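Local coordinates for Non-structural protein 3 (Porcine deltacoronavirus, PDB 6LN0) that probably cleaves the viral replicase polyprotein through its papain-like protease domain and carries a macro domain that probably binds ADP-ribose, at residues F328-F339 against K362-S373. Numbering follows the deposited sequence.
With ZN (zinc ion), chain B.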
loop_
_atom_site.group_PDB
_atom_site.type_symbol
_atom_site.label_atom_id
_atom_site.label_comp_id
_atom_site.label_asym_id
_atom_site.label_seq_id
_atom_site.Cartn_x
_atom_site.Cartn_y
_atom_site.Cartn_z
ATOM N N PHE A 328 26.092 31.252 0.754
ATOM C CA PHE A 328 26.983 32.393 0.737
ATOM C C PHE A 328 27.397 32.704 2.164
ATOM O O PHE A 328 26.747 32.276 3.125
ATOM C CB PHE A 328 26.335 33.616 0.071
ATOM C CG PHE A 328 25.255 34.277 0.889
ATOM C CD1 PHE A 328 25.558 35.329 1.746
ATOM C CD2 PHE A 328 23.929 33.879 0.765
ATOM C CE1 PHE A 328 24.561 35.949 2.490
ATOM C CE2 PHE A 328 22.916 34.502 1.502
ATOM C CZ PHE A 328 23.232 35.531 2.374
ATOM N N SER A 329 28.517 33.415 2.282
ATOM C CA SER A 329 28.986 34.001 3.525
ATOM C C SER A 329 29.075 35.520 3.368
ATOM O O SER A 329 29.264 36.027 2.253
ATOM C CB SER A 329 30.349 33.420 3.908
ATOM O OG SER A 329 31.353 33.951 3.051
ATOM N N ALA A 330 28.944 36.246 4.487
ATOM C CA ALA A 330 28.939 37.708 4.460
ATOM C C ALA A 330 29.185 38.280 5.858
ATOM O O ALA A 330 29.265 37.551 6.846
ATOM C CB ALA A 330 27.620 38.239 3.895
ATOM N N THR A 331 29.306 39.609 5.925
ATOM C CA THR A 331 29.394 40.341 7.182
ATOM C C THR A 331 28.228 41.317 7.290
ATOM O O THR A 331 27.767 41.892 6.283
ATOM C CB THR A 331 30.722 41.121 7.317
ATOM O OG1 THR A 331 31.000 41.813 6.096
ATOM C CG2 THR A 331 31.890 40.183 7.639
ATOM N N THR A 332 27.747 41.509 8.508
ATOM C CA THR A 332 26.616 42.411 8.672
ATOM C C THR A 332 27.069 43.866 8.561
ATOM O O THR A 332 28.229 44.206 8.805
ATOM C CB THR A 332 25.923 42.163 10.016
ATOM O OG1 THR A 332 26.863 42.282 11.089
ATOM C CG2 THR A 332 25.313 40.766 10.062
ATOM N N ALA A 333 26.148 44.725 8.146
ATOM C CA ALA A 333 26.420 46.156 8.148
ATOM C C ALA A 333 26.297 46.740 9.548
ATOM O O ALA A 333 27.003 47.694 9.888
ATOM C CB ALA A 333 25.476 46.875 7.190
ATOM N N CYS A 334 25.460 46.149 10.391
ATOM C CA CYS A 334 25.250 46.698 11.725
ATOM C C CYS A 334 26.469 46.490 12.625
ATOM O O CYS A 334 26.894 47.420 13.316
ATOM C CB CYS A 334 24.013 46.070 12.354
ATOM S SG CYS A 334 23.983 44.298 12.157
ATOM N N CYS A 335 27.064 45.291 12.641
ATOM C CA CYS A 335 28.181 45.072 13.553
ATOM C C CYS A 335 29.357 44.317 12.944
ATOM O O CYS A 335 30.254 43.914 13.691
ATOM C CB CYS A 335 27.691 44.313 14.801
ATOM S SG CYS A 335 26.736 42.811 14.511
ATOM N N ASN A 336 29.407 44.131 11.625
ATOM C CA ASN A 336 30.491 43.378 10.967
ATOM C C ASN A 336 30.733 42.008 11.613
ATOM O O ASN A 336 31.868 41.609 11.920
ATOM C CB ASN A 336 31.758 44.221 10.926
ATOM C CG ASN A 336 31.522 45.522 10.193
ATOM O OD1 ASN A 336 31.212 46.547 10.810
ATOM N ND2 ASN A 336 31.589 45.478 8.861
ATOM N N THR A 337 29.641 41.283 11.829
ATOM C CA THR A 337 29.725 39.878 12.203
ATOM C C THR A 337 29.733 39.021 10.940
ATOM O O THR A 337 28.986 39.286 9.998
ATOM C CB THR A 337 28.565 39.527 13.120
ATOM O OG1 THR A 337 28.734 40.243 14.352
ATOM C CG2 THR A 337 28.517 38.008 13.407
ATOM N N TYR A 338 30.641 38.057 10.891
ATOM C CA TYR A 338 30.673 37.089 9.795
ATOM C C TYR A 338 29.642 35.997 10.020
ATOM O O TYR A 338 29.440 35.549 11.153
ATOM C CB TYR A 338 32.055 36.464 9.703
ATOM C CG TYR A 338 32.295 35.456 8.613
ATOM C CD1 TYR A 338 32.630 35.855 7.324
ATOM C CD2 TYR A 338 32.282 34.093 8.893
ATOM C CE1 TYR A 338 32.911 34.909 6.317
ATOM C CE2 TYR A 338 32.552 33.144 7.897
ATOM C CZ TYR A 338 32.874 33.553 6.620
ATOM O OH TYR A 338 33.153 32.599 5.655
ATOM N N PHE A 339 29.000 35.556 8.934
ATOM C CA PHE A 339 28.023 34.469 9.014
ATOM C C PHE A 339 27.926 33.756 7.676
ATOM O O PHE A 339 28.343 34.271 6.642
ATOM C CB PHE A 339 26.626 34.963 9.405
ATOM C CG PHE A 339 26.008 35.869 8.376
ATOM C CD1 PHE A 339 26.329 37.232 8.340
ATOM C CD2 PHE A 339 25.141 35.369 7.426
ATOM C CE1 PHE A 339 25.763 38.072 7.396
ATOM C CE2 PHE A 339 24.583 36.220 6.465
ATOM C CZ PHE A 339 24.896 37.569 6.457
ATOM N N LYS A 362 22.583 39.802 17.451
ATOM C CA LYS A 362 23.308 40.648 18.395
ATOM C C LYS A 362 22.618 41.995 18.591
ATOM O O LYS A 362 22.323 42.390 19.725
ATOM C CB LYS A 362 24.748 40.839 17.929
ATOM C CG LYS A 362 25.569 39.551 17.947
ATOM C CD LYS A 362 26.973 39.778 17.409
ATOM C CE LYS A 362 27.763 38.482 17.315
ATOM N NZ LYS A 362 29.149 38.729 16.811
ATOM N N CYS A 363 22.348 42.711 17.495
ATOM C CA CYS A 363 21.798 44.062 17.517
ATOM C C CYS A 363 20.279 44.105 17.391
ATOM O O CYS A 363 19.695 45.193 17.485
ATOM C CB CYS A 363 22.369 44.902 16.366
ATOM S SG CYS A 363 24.134 44.742 15.976
ATOM N N ASP A 364 19.641 42.975 17.104
ATOM C CA ASP A 364 18.196 42.894 16.943
ATOM C C ASP A 364 17.688 43.897 15.911
ATOM O O ASP A 364 16.867 44.760 16.206
ATOM C CB ASP A 364 17.482 43.092 18.281
ATOM C CG ASP A 364 15.990 42.862 18.177
ATOM O OD1 ASP A 364 15.581 42.086 17.278
ATOM O OD2 ASP A 364 15.235 43.470 18.976
ATOM N N VAL A 365 18.191 43.754 14.682
ATOM C CA VAL A 365 17.746 44.542 13.540
ATOM C C VAL A 365 17.850 43.685 12.289
ATOM O O VAL A 365 18.641 42.741 12.218
ATOM C CB VAL A 365 18.582 45.830 13.330
ATOM C CG1 VAL A 365 18.250 46.853 14.372
ATOM C CG2 VAL A 365 20.060 45.499 13.373
ATOM N N TRP A 366 17.058 44.046 11.282
ATOM C CA TRP A 366 17.195 43.525 9.928
ATOM C C TRP A 366 18.205 44.400 9.194
ATOM O O TRP A 366 17.930 45.568 8.904
ATOM C CB TRP A 366 15.838 43.498 9.228
ATOM C CG TRP A 366 14.999 42.406 9.786
ATOM C CD1 TRP A 366 14.111 42.508 10.810
ATOM C CD2 TRP A 366 15.005 41.015 9.389
ATOM N NE1 TRP A 366 13.549 41.276 11.072
ATOM C CE2 TRP A 366 14.075 40.344 10.214
ATOM C CE3 TRP A 366 15.704 40.279 8.418
ATOM C CZ2 TRP A 366 13.819 38.954 10.103
ATOM C CZ3 TRP A 366 15.454 38.896 8.305
ATOM C CH2 TRP A 366 14.513 38.251 9.146
ATOM N N THR A 367 19.385 43.829 8.896
ATOM C CA THR A 367 20.544 44.561 8.416
ATOM C C THR A 367 20.912 44.168 6.994
ATOM O O THR A 367 20.742 43.010 6.607
ATOM C CB THR A 367 21.753 44.298 9.311
ATOM O OG1 THR A 367 22.882 44.979 8.769
ATOM C CG2 THR A 367 22.068 42.798 9.359
ATOM N N PRO A 368 21.425 45.101 6.196
ATOM C CA PRO A 368 22.109 44.705 4.958
ATOM C C PRO A 368 23.448 44.046 5.258
ATOM O O PRO A 368 23.886 43.998 6.418
ATOM C CB PRO A 368 22.281 46.036 4.209
ATOM C CG PRO A 368 21.328 46.972 4.854
ATOM C CD PRO A 368 21.290 46.565 6.295
ATOM N N PHE A 369 24.128 43.558 4.225
ATOM C CA PHE A 369 25.306 42.739 4.472
ATOM C C PHE A 369 26.247 42.803 3.275
ATOM O O PHE A 369 25.847 43.138 2.158
ATOM C CB PHE A 369 24.908 41.280 4.773
ATOM C CG PHE A 369 24.064 40.644 3.702
ATOM C CD1 PHE A 369 24.648 40.068 2.582
ATOM C CD2 PHE A 369 22.692 40.582 3.840
ATOM C CE1 PHE A 369 23.867 39.451 1.597
ATOM C CE2 PHE A 369 21.901 39.964 2.862
ATOM C CZ PHE A 369 22.487 39.394 1.748
ATOM N N THR A 370 27.497 42.443 3.512
ATOM C CA THR A 370 28.490 42.514 2.443
ATOM C C THR A 370 28.978 41.112 2.133
ATOM O O THR A 370 29.614 40.475 2.994
ATOM C CB THR A 370 29.652 43.427 2.830
ATOM O OG1 THR A 370 29.150 44.755 3.098
ATOM C CG2 THR A 370 30.656 43.466 1.710
ATOM N N PRO A 371 28.677 40.583 0.948
ATOM C CA PRO A 371 29.004 39.177 0.647
ATOM C C PRO A 371 30.499 38.946 0.543
ATOM O O PRO A 371 31.217 39.738 -0.065
ATOM C CB PRO A 371 28.334 38.933 -0.709
ATOM C CG PRO A 371 27.375 40.073 -0.900
ATOM C CD PRO A 371 27.838 41.220 -0.076
ATOM N N GLN A 372 30.966 37.824 1.101
ATOM C CA GLN A 372 32.355 37.407 0.934
ATOM C C GLN A 372 32.530 36.203 0.027
ATOM O O GLN A 372 33.671 35.910 -0.348
ATOM C CB GLN A 372 32.998 37.069 2.284
ATOM C CG GLN A 372 32.686 38.071 3.357
ATOM C CD GLN A 372 33.373 39.409 3.104
ATOM O OE1 GLN A 372 34.573 39.454 2.786
ATOM N NE2 GLN A 372 32.619 40.503 3.255
ATOM N N SER A 373 31.455 35.486 -0.307
ATOM C CA SER A 373 31.519 34.289 -1.146
ATOM C C SER A 373 30.104 33.948 -1.604
ATOM O O SER A 373 29.126 34.505 -1.104
ATOM C CB SER A 373 32.159 33.125 -0.392
ATOM O OG SER A 373 31.283 32.632 0.606
HETATM ZN ZN ZN B . 24.567 43.367 14.133
#
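Lys362 reaches Thr337 at the edge of a four-cysteine zinc finger, consistent with the zinc-binding fingers of coronavirus papain-like proteases. Its extended chain ends with NZ 2.9 Å from Thr337 OG1, a tip-to-tip hydrogen bond. Cys363 supplies the next contact. Its SG binds zinc at 2.3 Å, together with SG of Cys334 and Cys335; Cys360 completes the site. The zinc thus ties the turn after strand 327-332 to the turn before strand 365-371. Val365 adds CG2 against Cys334 CB. Thr367 packs against one metal ligand, its CB 3.6 Å from Cys334 SG. Its OG1 stands opposite the backbone N (chi1 177°), donates to Pro368 O and receives a weak bond from Cys334 N. Pro368 O also accepts from Ala333 N, at 2.9 Å, so two donors hold this carbonyl.

From Phe369 to Pro371 the segments pair as antiparallel strands. Phe369 turns its ring to the face that carries Ala330. Ala330 CB touches CD1, and the Phe328 ring lies near parallel but slid aside, planes at 19°, with little overlap. The edge of the Phe339 ring meets Phe369 CB. Thr370 and Thr331 exchange both backbone hydrogen bonds. Thr370 O takes a second donor, Gln372 NE2, which comes from the opposite face of the carbonyl plane to Thr331 N. Gln372 bends at chi2 (-70°), which helps fold its amide back to that oxygen; CG packs near Ala330 CA. Its backbone N bonds Ser329 O at 2.7 Å. Last, the hydroxyls of Ser373 and Ser329 share a hydrogen bond, OG to OG, 2.8 Å.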